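Local coordinates for beta-1,4-galactanase (Humicola insolens, PDB 1HJQ), which hydrolyses the beta-1,4-galactosidic linkages of type I arabinogalactans as a family 53 glycoside hydrolase of clan GH-A, at residues A[104-109]-A[157-162]; A[142-145]-A[151-154]; A[119-124]-A[167-172]; A[50-53]-A[57-60]; A[2-7]-A[172-177]. All coordinates share one frame; numbering follows the deposited sequence.

In the fold
The chain is a (beta/alpha)8 barrel with eight parallel strands. The proton donor E135 and nucleophile E245 lie away from all five contacts. Contacts 1 and 2 share helix 150-165 and touch where L105 CD2 packs on L144 CD1. Contacts 1 and 3 share helix 102-123, with centres about 18 Å apart. Contact 4 meets contact 3 through a salt bridge from R119 NH2 to D60 OD1. Contact 5 spans the inside of the barrel, shares K172 with contact 3, and touches contact 1 where A161 O meets I175 CD1. The N-acetylglucosamine beside contact 1 belongs to a glycan attached to the protein and is not a pocket ligand; its nearest atoms are about 11 Å from the side chains of L144, R168 and V50.

Contact 1: A[104-109]-A[157-162]; sequences NLAWKL and LHSAAW. With NAG (2-acetamido-2-deoxy-beta-D-glucopyranose), chain B.
A106 and L109 meet S159 and A160 where two neighbouring outer helices of the (beta/alpha)8 barrel, 102-123 and 150-165, pack side by side. The backbones come close: the CA atoms of L109 and A160 are 5.8 Å apart. Small residues at three of the four touching positions permit this.

The apolar part is one branch of L109. Its CG stands anti to the backbone N (chi1 -175°), which carries CD2 across to A160 CB at 3.5 Å. L156 adds to this packing from helix 150-165, and A160 also rests on I132 of strand 129-132.

The second part is van der Waals contact around S159. Its CB faces the carbonyl of A106, with A106 O at 3.4 Å. S159 OG touches A106 CB, but its weak hydrogen bond goes back to R155 O within its own helix.

The glycan touches a different part of helix 102-123. W107 points away from the helix interface and offers one ring face to the N-acetylglucosamine; N111 is another neighbour of this sugar. NAG N2 stands 3.5 Å above the indole plane, displaced toward the rim, and NAG C3 lies 3.6 Å from W107 CH2.

Contact 2: A[142-145]-A[151-154]; sequences WPLG and YNIA
G145 and I153 bring the two backbones closest, with CA atoms 5.0 Å apart, where the irregular loop 142-145 runs against the first turn of helix 150-165. The peptide bond between W142 and P143 is cis.

N152 carries the polar part. Its CG is anti to the carbonyl carbon (chi1 -73°), and this turns the amide toward the loop. N152 ND2 donates to L144 O at 3.2 Å, with an angle of 157° at the hydrogen. The acceptor lies almost in the amide plane of N152. By contrast, ND2 approaches L144 O from above the carbonyl plane, tilted 40° from it. N149 ND2 is a second donor to the same oxygen, so two asparagine amides hold L144 O. The L144 side chain lies near the same amide, and its CD2 comes within 4.0 Å of N152 ND2.

I153 supplies the van der Waals part. Its aliphatic CG1 lies against the next carbonyl of the loop, 3.4 Å from G145 O, and its CD1 reaches the same oxygen at 3.6 Å. G145 takes part through its backbone. Beyond the contact, N152 leans on I102 of helix 102-123 and I153 on V195 of helix 185-198.

Two successive loop carbonyls therefore face two successive helix side chains. This folds the end of a long beta-alpha loop, the one joining strand 129-132 to helix 150-165, back onto the helix that follows it in the (beta/alpha)8 barrel.

Contact 3: A[119-124]-A[167-172]; sequences RFADAG and SRLNPK
R168 and A121 meet where helix 102-123 ends beside the loop that runs from helix 150-165 to strand 174-179, an alpha-beta loop of the (beta/alpha)8 barrel. The helix closes with a Schellman motif at G124, which has positive phi; G124 N bonds back to A121 O.

R168 starts with CB packed on the methyl group of A121, at 3.6 Å from A121 CB. Its backbone N is held by N118 OD1 from the same helix. From CB the chain bends at chi2 (105°) and again at chi3 (63°). These bends turn the end of the chain back toward the helix and bring the guanidinium beside D122. NE then donates to D122 OD1 at 3.1 Å. At the tip, NH2 donates to both carboxylate oxygens, with D122 OD1 at 2.9 Å. The grip is side-on: OD1 takes both NE and NH2, and OD2 takes NH2 alone. Carboxylate and guanidinium planes are only 10° apart, and both oxygens use their syn lone pairs. Although the carboxylate is at the surface, this salt bridge fixes its rotation.

L169, which is buried, touches the A121 methyl with one branch. Its side chain also touches M117 of the helix and V127, while F120 turns inward to L76 and I78 of strand 75-80. L169 CD2 lies 3.9 Å from A121 CB.

Contact 4: A[50-53]-A[57-60]; sequences VNPW and YNLD
V50 opens the contact with its backbone: V50 O faces N58 CB at 4.2 Å, and the two CA atoms are 6.0 Å apart. The V50 side chain points away from 57-60 and packs instead on Y112 of helix 102-123 and on P95 and W98.

At N51 the backbone N is held by D84 OD1, which ties the loop to the next beta-alpha loop of the barrel.

P52 makes the main contact. Its ring points at N58, and the two side chains cross at about a right angle. P52 CG lies 3.5 Å from N58 CB, and P52 CD lies 3.7 Å from the same carbon. The touch is therefore between the ring edge formed by CG and CD and the first carbon of the asparagine. The amide beyond it is not part of this touch.

That amide serves the helix. N58 CG sits between the backbone N and the carbonyl carbon, the crowded position, with chi1 72°. The torsion swings OD1 over the start of the helix, where it accepts from the backbone N of Y61.

N58 is thus a classic asparagine N-cap for helix 59-71, with P52 laid against it. The loop 49-58 joins strand 43-48 to that helix, so this is an N-capped helix start at the end of a beta-alpha loop of the (beta/alpha)8 barrel.

Contact 5: A[2-7]-A[172-177]; sequences LQYKGV and KPKIMV
Y4 and K174 reach toward each other across the inside of the (beta/alpha)8 barrel, from strands 4-8 and 174-179. These are the first and fifth of eight strands, so they stand opposite each other. Their backbones do not meet: the nearest CA atoms, those of Y4 and K174, are 12.0 Å apart. Long side chains bridge the distance.

The two side chains cross obliquely. Y4 has its CG beside the backbone N (chi1 -54°), and the ring extends inward with the hydroxyl leading. K174 leaves its strand with a similar first torsion and is extended beyond CG, so its last carbons come alongside the phenol oxygen. K174 CD and CE both lie close beside Y4 OH. The ammonium group lies at the edge of the tyrosine ring, near its plane, and not over a face. K174 NZ has its salt bridge with E240 OE1, at the start of strand 240-245. This fixes the end of the lysine between the first and seventh strands.

Y4 and K174 stand at the beginnings of their strands, so the contact lies at the barrel end where the strands start. In this family the catalytic glutamates belong at the other end.

The ring itself is packed by neighbours. It rests on I129 of strand 129-132 and on V291 and F294 of strand 290-296. Q3 lies over one face of the Y4 ring, with its CD 3.8 Å above the plane and offset toward the rim.

Contact 1: A[104-109]-A[157-162]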
# COMPACT_ATOMS: atom_id res chain seq x y z
N ASN A 104 -16.14 -19.01 11.57
CA ASN A 104 -16.01 -18.00 12.61
C ASN A 104 -14.94 -16.98 12.29
O ASN A 104 -15.12 -15.79 12.53
CB ASN A 104 -15.73 -18.66 13.96
CG ASN A 104 -16.99 -19.17 14.63
OD1 ASN A 104 -18.01 -18.47 14.68
ND2 ASN A 104 -16.93 -20.38 15.17
N LEU A 105 -13.81 -17.43 11.74
CA LEU A 105 -12.73 -16.52 11.39
C LEU A 105 -13.24 -15.51 10.37
O LEU A 105 -13.01 -14.30 10.50
CB LEU A 105 -11.54 -17.28 10.80
CG LEU A 105 -10.39 -16.40 10.32
CD1 LEU A 105 -9.86 -15.57 11.48
CD2 LEU A 105 -9.28 -17.26 9.75
N ALA A 106 -13.93 -16.01 9.35
CA ALA A 106 -14.49 -15.18 8.30
C ALA A 106 -15.49 -14.19 8.91
O ALA A 106 -15.51 -13.01 8.55
CB ALA A 106 -15.19 -16.05 7.25
N TRP A 107 -16.30 -14.68 9.84
CA TRP A 107 -17.30 -13.85 10.51
C TRP A 107 -16.57 -12.73 11.24
O TRP A 107 -16.96 -11.56 11.16
CB TRP A 107 -18.06 -14.71 11.50
CG TRP A 107 -19.38 -14.16 11.90
CD1 TRP A 107 -20.02 -13.08 11.36
CD2 TRP A 107 -20.26 -14.70 12.89
NE1 TRP A 107 -21.25 -12.92 11.95
CE2 TRP A 107 -21.43 -13.90 12.90
CE3 TRP A 107 -20.19 -15.79 13.77
CZ2 TRP A 107 -22.51 -14.15 13.75
CZ3 TRP A 107 -21.26 -16.04 14.62
CH2 TRP A 107 -22.40 -15.22 14.60
N LYS A 108 -15.50 -13.10 11.94
CA LYS A 108 -14.68 -12.16 12.69
C LYS A 108 -14.08 -11.12 11.74
O LYS A 108 -14.15 -9.92 12.00
CB LYS A 108 -13.55 -12.89 13.42
CG LYS A 108 -13.45 -12.57 14.90
CD LYS A 108 -13.28 -11.07 15.14
CE LYS A 108 -13.32 -10.76 16.62
NZ LYS A 108 -13.40 -9.30 16.87
N LEU A 109 -13.49 -11.59 10.65
CA LEU A 109 -12.90 -10.68 9.68
C LEU A 109 -13.96 -9.69 9.22
O LEU A 109 -13.67 -8.51 8.99
CB LEU A 109 -12.35 -11.45 8.48
CG LEU A 109 -11.61 -10.56 7.48
CD1 LEU A 109 -10.36 -10.00 8.14
CD2 LEU A 109 -11.26 -11.37 6.24
N LEU A 157 -11.81 -13.33 1.95
CA LEU A 157 -11.89 -12.06 1.26
C LEU A 157 -13.33 -11.63 1.01
O LEU A 157 -13.66 -10.46 1.17
CB LEU A 157 -11.11 -12.14 -0.05
CG LEU A 157 -9.63 -12.51 0.15
CD1 LEU A 157 -8.92 -12.63 -1.19
CD2 LEU A 157 -8.96 -11.47 1.04
N HIS A 158 -14.19 -12.58 0.65
CA HIS A 158 -15.59 -12.25 0.41
C HIS A 158 -16.17 -11.57 1.65
O HIS A 158 -16.79 -10.51 1.55
CB HIS A 158 -16.39 -13.50 0.10
CG HIS A 158 -17.86 -13.24 -0.05
ND1 HIS A 158 -18.40 -12.57 -1.12
CD2 HIS A 158 -18.90 -13.50 0.79
CE1 HIS A 158 -19.70 -12.42 -0.95
NE2 HIS A 158 -20.03 -12.98 0.21
N SER A 159 -15.96 -12.17 2.81
CA SER A 159 -16.46 -11.63 4.06
C SER A 159 -15.90 -10.23 4.32
O SER A 159 -16.64 -9.33 4.73
CB SER A 159 -16.08 -12.54 5.23
OG SER A 159 -16.70 -13.81 5.09
N ALA A 160 -14.60 -10.06 4.08
CA ALA A 160 -13.96 -8.77 4.29
C ALA A 160 -14.50 -7.73 3.33
O ALA A 160 -14.77 -6.59 3.71
CB ALA A 160 -12.46 -8.91 4.10
N ALA A 161 -14.66 -8.12 2.07
CA ALA A 161 -15.18 -7.21 1.06
C ALA A 161 -16.54 -6.68 1.50
O ALA A 161 -16.83 -5.50 1.36
CB ALA A 161 -15.32 -7.91 -0.26
N TRP A 162 -17.36 -7.57 2.05
CA TRP A 162 -18.69 -7.18 2.49
C TRP A 162 -18.72 -6.40 3.78
O TRP A 162 -19.68 -5.68 4.04
CB TRP A 162 -19.61 -8.39 2.55
CG TRP A 162 -20.10 -8.71 1.19
CD1 TRP A 162 -19.43 -9.40 0.22
CD2 TRP A 162 -21.28 -8.19 0.57
NE1 TRP A 162 -20.12 -9.33 -0.97
CE2 TRP A 162 -21.25 -8.59 -0.79
CE3 TRP A 162 -22.35 -7.41 1.03
CZ2 TRP A 162 -22.26 -8.24 -1.69
CZ3 TRP A 162 -23.36 -7.06 0.12
CH2 TRP A 162 -23.30 -7.48 -1.22
C1 NAG B . -19.68 -11.08 14.87
C2 NAG B . -19.34 -12.10 15.97
C3 NAG B . -20.62 -12.78 16.47
C4 NAG B . -21.64 -11.72 16.90
C5 NAG B . -21.89 -10.77 15.72
C6 NAG B . -22.91 -9.69 16.01
C7 NAG B . -17.32 -13.42 16.10
C8 NAG B . -16.97 -14.90 16.17
N2 NAG B . -18.42 -13.09 15.43
O3 NAG B . -20.33 -13.63 17.56
O4 NAG B . -22.87 -12.33 17.29
O5 NAG B . -20.64 -10.13 15.35
O6 NAG B . -22.31 -8.41 16.08
O7 NAG B . -16.60 -12.59 16.66

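Contact 2: A[142-145]-A[151-154]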
# COMPACT_ATOMS: atom_id res chain seq x y z
N TRP A 142 -3.14 -16.74 8.62
CA TRP A 142 -2.64 -18.11 8.74
C TRP A 142 -3.05 -18.70 10.08
O TRP A 142 -3.15 -17.98 11.07
CB TRP A 142 -1.12 -18.13 8.61
CG TRP A 142 -0.63 -17.64 7.29
CD1 TRP A 142 -1.38 -17.33 6.19
CD2 TRP A 142 0.73 -17.43 6.92
NE1 TRP A 142 -0.57 -16.94 5.16
CE2 TRP A 142 0.73 -16.99 5.57
CE3 TRP A 142 1.95 -17.57 7.59
CZ2 TRP A 142 1.91 -16.69 4.89
CZ3 TRP A 142 3.12 -17.27 6.90
CH2 TRP A 142 3.09 -16.84 5.56
N PRO A 143 -3.22 -20.03 10.14
CA PRO A 143 -3.06 -21.04 9.09
C PRO A 143 -4.16 -21.14 8.04
O PRO A 143 -3.88 -21.44 6.88
CB PRO A 143 -2.96 -22.35 9.88
CG PRO A 143 -2.65 -21.93 11.28
CD PRO A 143 -3.46 -20.68 11.44
N LEU A 144 -5.41 -20.92 8.44
CA LEU A 144 -6.54 -21.03 7.53
C LEU A 144 -6.37 -20.38 6.16
O LEU A 144 -6.54 -21.04 5.14
CB LEU A 144 -7.80 -20.48 8.21
CG LEU A 144 -8.22 -21.24 9.47
CD1 LEU A 144 -9.38 -20.53 10.14
CD2 LEU A 144 -8.61 -22.67 9.11
N GLY A 145 -6.03 -19.09 6.13
CA GLY A 145 -5.88 -18.42 4.85
C GLY A 145 -4.54 -18.54 4.15
O GLY A 145 -4.21 -17.74 3.27
N TYR A 151 -9.86 -22.13 -1.11
CA TYR A 151 -11.25 -22.01 -0.69
C TYR A 151 -11.36 -21.06 0.49
O TYR A 151 -12.12 -20.10 0.45
CB TYR A 151 -11.84 -23.36 -0.29
CG TYR A 151 -13.28 -23.25 0.15
CD1 TYR A 151 -14.29 -23.00 -0.78
CD2 TYR A 151 -13.64 -23.33 1.50
CE1 TYR A 151 -15.62 -22.83 -0.38
CE2 TYR A 151 -14.97 -23.16 1.91
CZ TYR A 151 -15.95 -22.91 0.96
OH TYR A 151 -17.27 -22.75 1.33
N ASN A 152 -10.59 -21.33 1.55
CA ASN A 152 -10.63 -20.47 2.73
C ASN A 152 -10.33 -19.02 2.38
O ASN A 152 -10.96 -18.11 2.92
CB ASN A 152 -9.65 -20.96 3.80
CG ASN A 152 -10.11 -22.24 4.50
OD1 ASN A 152 -11.29 -22.61 4.43
ND2 ASN A 152 -9.19 -22.91 5.19
N ILE A 153 -9.37 -18.81 1.49
CA ILE A 153 -8.98 -17.45 1.10
C ILE A 153 -10.13 -16.67 0.45
O ILE A 153 -10.49 -15.58 0.92
CB ILE A 153 -7.78 -17.46 0.12
CG1 ILE A 153 -6.56 -18.06 0.83
CG2 ILE A 153 -7.46 -16.06 -0.34
CD1 ILE A 153 -5.38 -18.31 -0.08
N ALA A 154 -10.71 -17.23 -0.61
CA ALA A 154 -11.81 -16.55 -1.30
C ALA A 154 -12.93 -16.32 -0.30
O ALA A 154 -13.65 -15.33 -0.35
CB ALA A 154 -12.30 -17.40 -2.46

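Contact 3: A[119-124]-A[167-172]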
# COMPACT_ATOMS: atom_id res chain seq x y z
N ARG A 119 -16.15 3.01 11.73
CA ARG A 119 -15.43 3.90 12.62
C ARG A 119 -15.10 5.20 11.87
O ARG A 119 -15.22 6.29 12.43
CB ARG A 119 -14.16 3.22 13.10
CG ARG A 119 -13.51 3.89 14.27
CD ARG A 119 -14.37 3.81 15.52
NE ARG A 119 -13.76 4.60 16.58
CZ ARG A 119 -12.65 4.27 17.23
NH1 ARG A 119 -12.01 3.14 16.94
NH2 ARG A 119 -12.16 5.09 18.16
N PHE A 120 -14.70 5.06 10.61
CA PHE A 120 -14.39 6.23 9.79
C PHE A 120 -15.68 6.94 9.39
O PHE A 120 -15.76 8.17 9.43
CB PHE A 120 -13.62 5.82 8.54
CG PHE A 120 -12.19 5.46 8.80
CD1 PHE A 120 -11.82 4.13 9.01
CD2 PHE A 120 -11.22 6.44 8.87
CE1 PHE A 120 -10.50 3.80 9.29
CE2 PHE A 120 -9.89 6.12 9.14
CZ PHE A 120 -9.53 4.80 9.35
N ALA A 121 -16.69 6.17 9.01
CA ALA A 121 -17.97 6.72 8.60
C ALA A 121 -18.56 7.58 9.71
O ALA A 121 -18.94 8.73 9.48
CB ALA A 121 -18.93 5.59 8.27
N ASP A 122 -18.62 7.03 10.92
CA ASP A 122 -19.16 7.75 12.06
C ASP A 122 -18.32 8.97 12.39
O ASP A 122 -18.82 9.96 12.93
CB ASP A 122 -19.24 6.84 13.28
CG ASP A 122 -20.17 5.65 13.06
OD1 ASP A 122 -21.01 5.70 12.13
OD2 ASP A 122 -20.05 4.67 13.84
N ALA A 123 -17.03 8.90 12.08
CA ALA A 123 -16.11 10.00 12.36
C ALA A 123 -16.21 11.06 11.28
O ALA A 123 -15.64 12.14 11.41
CB ALA A 123 -14.70 9.48 12.44
N GLY A 124 -16.94 10.76 10.21
CA GLY A 124 -17.10 11.71 9.12
C GLY A 124 -15.91 11.74 8.18
O GLY A 124 -15.71 12.71 7.45
N SER A 167 -20.98 -1.32 5.42
CA SER A 167 -20.72 -0.23 6.36
C SER A 167 -21.48 1.04 6.01
O SER A 167 -22.10 1.15 4.96
CB SER A 167 -19.22 0.07 6.40
OG SER A 167 -18.80 0.68 5.19
N ARG A 168 -21.43 2.02 6.92
CA ARG A 168 -22.09 3.30 6.72
C ARG A 168 -21.31 4.18 5.74
O ARG A 168 -21.72 5.29 5.44
CB ARG A 168 -22.21 4.06 8.05
CG ARG A 168 -23.61 4.13 8.63
CD ARG A 168 -23.76 3.19 9.80
NE ARG A 168 -22.87 3.53 10.91
CZ ARG A 168 -22.67 2.73 11.95
NH1 ARG A 168 -23.29 1.56 12.01
NH2 ARG A 168 -21.84 3.09 12.92
N LEU A 169 -20.18 3.69 5.26
CA LEU A 169 -19.39 4.47 4.32
C LEU A 169 -20.19 4.80 3.09
O LEU A 169 -20.85 3.95 2.51
CB LEU A 169 -18.12 3.73 3.91
CG LEU A 169 -16.97 3.76 4.91
CD1 LEU A 169 -15.80 2.97 4.33
CD2 LEU A 169 -16.57 5.20 5.19
N ASN A 170 -20.13 6.07 2.69
CA ASN A 170 -20.83 6.53 1.51
C ASN A 170 -20.15 7.81 1.05
O ASN A 170 -20.03 8.77 1.82
CB ASN A 170 -22.30 6.80 1.81
CG ASN A 170 -23.16 6.80 0.55
OD1 ASN A 170 -24.28 7.32 0.54
ND2 ASN A 170 -22.65 6.18 -0.51
N PRO A 171 -19.65 7.82 -0.19
CA PRO A 171 -19.72 6.66 -1.09
C PRO A 171 -18.82 5.55 -0.57
O PRO A 171 -17.96 5.79 0.28
CB PRO A 171 -19.24 7.22 -2.42
CG PRO A 171 -18.21 8.22 -1.98
CD PRO A 171 -18.92 8.93 -0.83
N LYS A 172 -19.02 4.33 -1.07
CA LYS A 172 -18.21 3.19 -0.66
C LYS A 172 -16.86 3.28 -1.36
O LYS A 172 -16.78 3.66 -2.53
CB LYS A 172 -18.88 1.88 -1.06
CG LYS A 172 -20.32 1.75 -0.63
CD LYS A 172 -20.47 1.45 0.84
CE LYS A 172 -21.94 1.25 1.18
NZ LYS A 172 -22.16 0.83 2.59

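Contact 4: A[50-53]-A[57-60]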
# COMPACT_ATOMS: atom_id res chain seq x y z
N VAL A 50 -4.73 -4.71 13.86
CA VAL A 50 -5.78 -5.07 14.80
C VAL A 50 -5.46 -4.65 16.24
O VAL A 50 -5.94 -3.62 16.72
CB VAL A 50 -6.07 -6.59 14.75
CG1 VAL A 50 -7.30 -6.94 15.58
CG2 VAL A 50 -6.27 -7.03 13.31
N ASN A 51 -4.66 -5.45 16.94
CA ASN A 51 -4.29 -5.15 18.32
C ASN A 51 -2.79 -4.97 18.49
O ASN A 51 -2.13 -5.78 19.14
CB ASN A 51 -4.76 -6.25 19.25
CG ASN A 51 -6.18 -6.69 18.96
OD1 ASN A 51 -7.12 -5.89 19.06
ND2 ASN A 51 -6.35 -7.96 18.59
N PRO A 52 -2.23 -3.90 17.90
CA PRO A 52 -0.79 -3.67 18.04
C PRO A 52 -0.41 -3.60 19.51
O PRO A 52 -1.18 -3.11 20.34
CB PRO A 52 -0.57 -2.36 17.30
CG PRO A 52 -1.89 -1.67 17.41
CD PRO A 52 -2.85 -2.80 17.16
N TRP A 53 0.78 -4.11 19.82
CA TRP A 53 1.26 -4.15 21.19
C TRP A 53 1.38 -2.78 21.85
O TRP A 53 1.27 -2.66 23.07
CB TRP A 53 2.63 -4.83 21.24
CG TRP A 53 3.71 -4.00 20.64
CD1 TRP A 53 3.97 -3.81 19.32
CD2 TRP A 53 4.62 -3.16 21.36
NE1 TRP A 53 4.99 -2.89 19.16
CE2 TRP A 53 5.40 -2.48 20.39
CE3 TRP A 53 4.85 -2.91 22.72
CZ2 TRP A 53 6.39 -1.56 20.75
CZ3 TRP A 53 5.83 -2.00 23.07
CH2 TRP A 53 6.59 -1.34 22.09
N TYR A 57 -0.77 2.36 14.76
CA TYR A 57 -1.39 1.86 13.55
C TYR A 57 -2.72 1.20 13.85
O TYR A 57 -3.30 0.52 12.99
CB TYR A 57 -0.47 0.89 12.79
CG TYR A 57 0.94 1.41 12.62
CD1 TYR A 57 1.17 2.70 12.13
CD2 TYR A 57 2.04 0.63 12.97
CE1 TYR A 57 2.45 3.20 12.02
CE2 TYR A 57 3.32 1.13 12.87
CZ TYR A 57 3.52 2.41 12.39
OH TYR A 57 4.80 2.93 12.32
N ASN A 58 -3.21 1.35 15.08
CA ASN A 58 -4.50 0.76 15.37
C ASN A 58 -5.56 1.76 14.91
O ASN A 58 -5.23 2.85 14.45
CB ASN A 58 -4.65 0.38 16.86
CG ASN A 58 -4.80 1.56 17.79
OD1 ASN A 58 -4.95 2.71 17.37
ND2 ASN A 58 -4.78 1.27 19.09
N LEU A 59 -6.82 1.37 15.02
CA LEU A 59 -7.91 2.21 14.58
C LEU A 59 -7.84 3.67 15.03
O LEU A 59 -7.82 4.58 14.20
CB LEU A 59 -9.24 1.60 15.01
CG LEU A 59 -10.42 2.03 14.14
CD1 LEU A 59 -10.11 1.73 12.66
CD2 LEU A 59 -11.69 1.30 14.60
N ASP A 60 -7.79 3.90 16.34
CA ASP A 60 -7.73 5.26 16.86
C ASP A 60 -6.59 6.03 16.20
O ASP A 60 -6.76 7.17 15.76
CB ASP A 60 -7.52 5.25 18.38
CG ASP A 60 -8.61 4.48 19.11
OD1 ASP A 60 -9.81 4.70 18.81
OD2 ASP A 60 -8.26 3.67 20.00

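Contact 5: A[2-7]-A[172-177]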
# COMPACT_ATOMS: atom_id res chain seq x y z
N LEU A 2 -1.88 9.90 -13.67
CA LEU A 2 -2.49 9.15 -12.58
C LEU A 2 -3.60 9.83 -11.81
O LEU A 2 -3.54 11.02 -11.50
CB LEU A 2 -1.41 8.71 -11.60
CG LEU A 2 -0.23 7.94 -12.22
CD1 LEU A 2 0.89 7.82 -11.21
CD2 LEU A 2 -0.71 6.58 -12.68
N GLN A 3 -4.62 9.05 -11.49
CA GLN A 3 -5.75 9.54 -10.73
C GLN A 3 -5.34 9.58 -9.26
O GLN A 3 -5.62 10.54 -8.55
CB GLN A 3 -6.94 8.59 -10.89
CG GLN A 3 -8.22 9.13 -10.30
CD GLN A 3 -9.34 8.11 -10.33
OE1 GLN A 3 -9.45 7.32 -11.27
NE2 GLN A 3 -10.18 8.14 -9.31
N TYR A 4 -4.68 8.51 -8.83
CA TYR A 4 -4.23 8.40 -7.45
C TYR A 4 -2.71 8.50 -7.38
O TYR A 4 -2.00 7.64 -7.90
CB TYR A 4 -4.68 7.06 -6.86
CG TYR A 4 -6.16 6.78 -6.98
CD1 TYR A 4 -7.10 7.58 -6.33
CD2 TYR A 4 -6.62 5.68 -7.70
CE1 TYR A 4 -8.46 7.29 -6.38
CE2 TYR A 4 -7.98 5.38 -7.75
CZ TYR A 4 -8.89 6.19 -7.09
OH TYR A 4 -10.24 5.87 -7.12
N LYS A 5 -2.21 9.55 -6.76
CA LYS A 5 -0.78 9.71 -6.62
C LYS A 5 -0.47 10.19 -5.22
O LYS A 5 -0.83 11.30 -4.83
CB LYS A 5 -0.24 10.70 -7.67
CG LYS A 5 -0.95 12.03 -7.73
CD LYS A 5 -0.38 12.86 -8.87
CE LYS A 5 -1.12 14.19 -9.04
NZ LYS A 5 -0.49 15.01 -10.12
N GLY A 6 0.18 9.33 -4.45
CA GLY A 6 0.50 9.69 -3.09
C GLY A 6 1.55 8.83 -2.43
O GLY A 6 2.32 8.13 -3.09
N VAL A 7 1.58 8.90 -1.10
CA VAL A 7 2.55 8.15 -0.34
C VAL A 7 1.89 7.45 0.83
O VAL A 7 0.75 7.74 1.19
CB VAL A 7 3.63 9.08 0.24
CG1 VAL A 7 4.24 9.95 -0.86
CG2 VAL A 7 3.03 9.94 1.35
N LYS A 172 -19.02 4.33 -1.07
CA LYS A 172 -18.21 3.19 -0.66
C LYS A 172 -16.86 3.28 -1.36
O LYS A 172 -16.78 3.66 -2.53
CB LYS A 172 -18.88 1.88 -1.06
CG LYS A 172 -20.32 1.75 -0.63
CD LYS A 172 -20.47 1.45 0.84
CE LYS A 172 -21.94 1.25 1.18
NZ LYS A 172 -22.16 0.83 2.59
N PRO A 173 -15.77 2.95 -0.65
CA PRO A 173 -14.42 2.99 -1.22
C PRO A 173 -14.21 1.83 -2.18
O PRO A 173 -14.91 0.82 -2.11
CB PRO A 173 -13.53 2.86 0.01
CG PRO A 173 -14.33 1.94 0.87
CD PRO A 173 -15.71 2.55 0.76
N LYS A 174 -13.25 1.98 -3.08
CA LYS A 174 -12.94 0.92 -4.02
C LYS A 174 -12.24 -0.15 -3.21
O LYS A 174 -11.32 0.13 -2.44
CB LYS A 174 -12.01 1.45 -5.11
CG LYS A 174 -12.64 2.59 -5.89
CD LYS A 174 -11.79 3.02 -7.07
CE LYS A 174 -12.53 4.04 -7.91
NZ LYS A 174 -11.85 4.28 -9.21
N ILE A 175 -12.68 -1.39 -3.37
CA ILE A 175 -12.09 -2.49 -2.63
C ILE A 175 -10.92 -3.03 -3.44
O ILE A 175 -11.06 -3.34 -4.62
CB ILE A 175 -13.13 -3.58 -2.36
CG1 ILE A 175 -14.29 -2.96 -1.58
CG2 ILE A 175 -12.49 -4.72 -1.59
CD1 ILE A 175 -15.52 -3.85 -1.45
N MET A 176 -9.77 -3.13 -2.79
CA MET A 176 -8.55 -3.58 -3.45
C MET A 176 -7.92 -4.84 -2.85
O MET A 176 -7.96 -5.06 -1.64
CB MET A 176 -7.51 -2.45 -3.42
CG MET A 176 -6.13 -2.86 -3.90
SD MET A 176 -4.84 -1.71 -3.39
CE MET A 176 -5.22 -0.28 -4.44
N VAL A 177 -7.35 -5.67 -3.72
CA VAL A 177 -6.65 -6.87 -3.31
C VAL A 177 -5.20 -6.54 -3.63
O VAL A 177 -4.86 -6.17 -4.76
CB VAL A 177 -7.11 -8.12 -4.10
CG1 VAL A 177 -6.16 -9.29 -3.83
CG2 VAL A 177 -8.53 -8.50 -3.67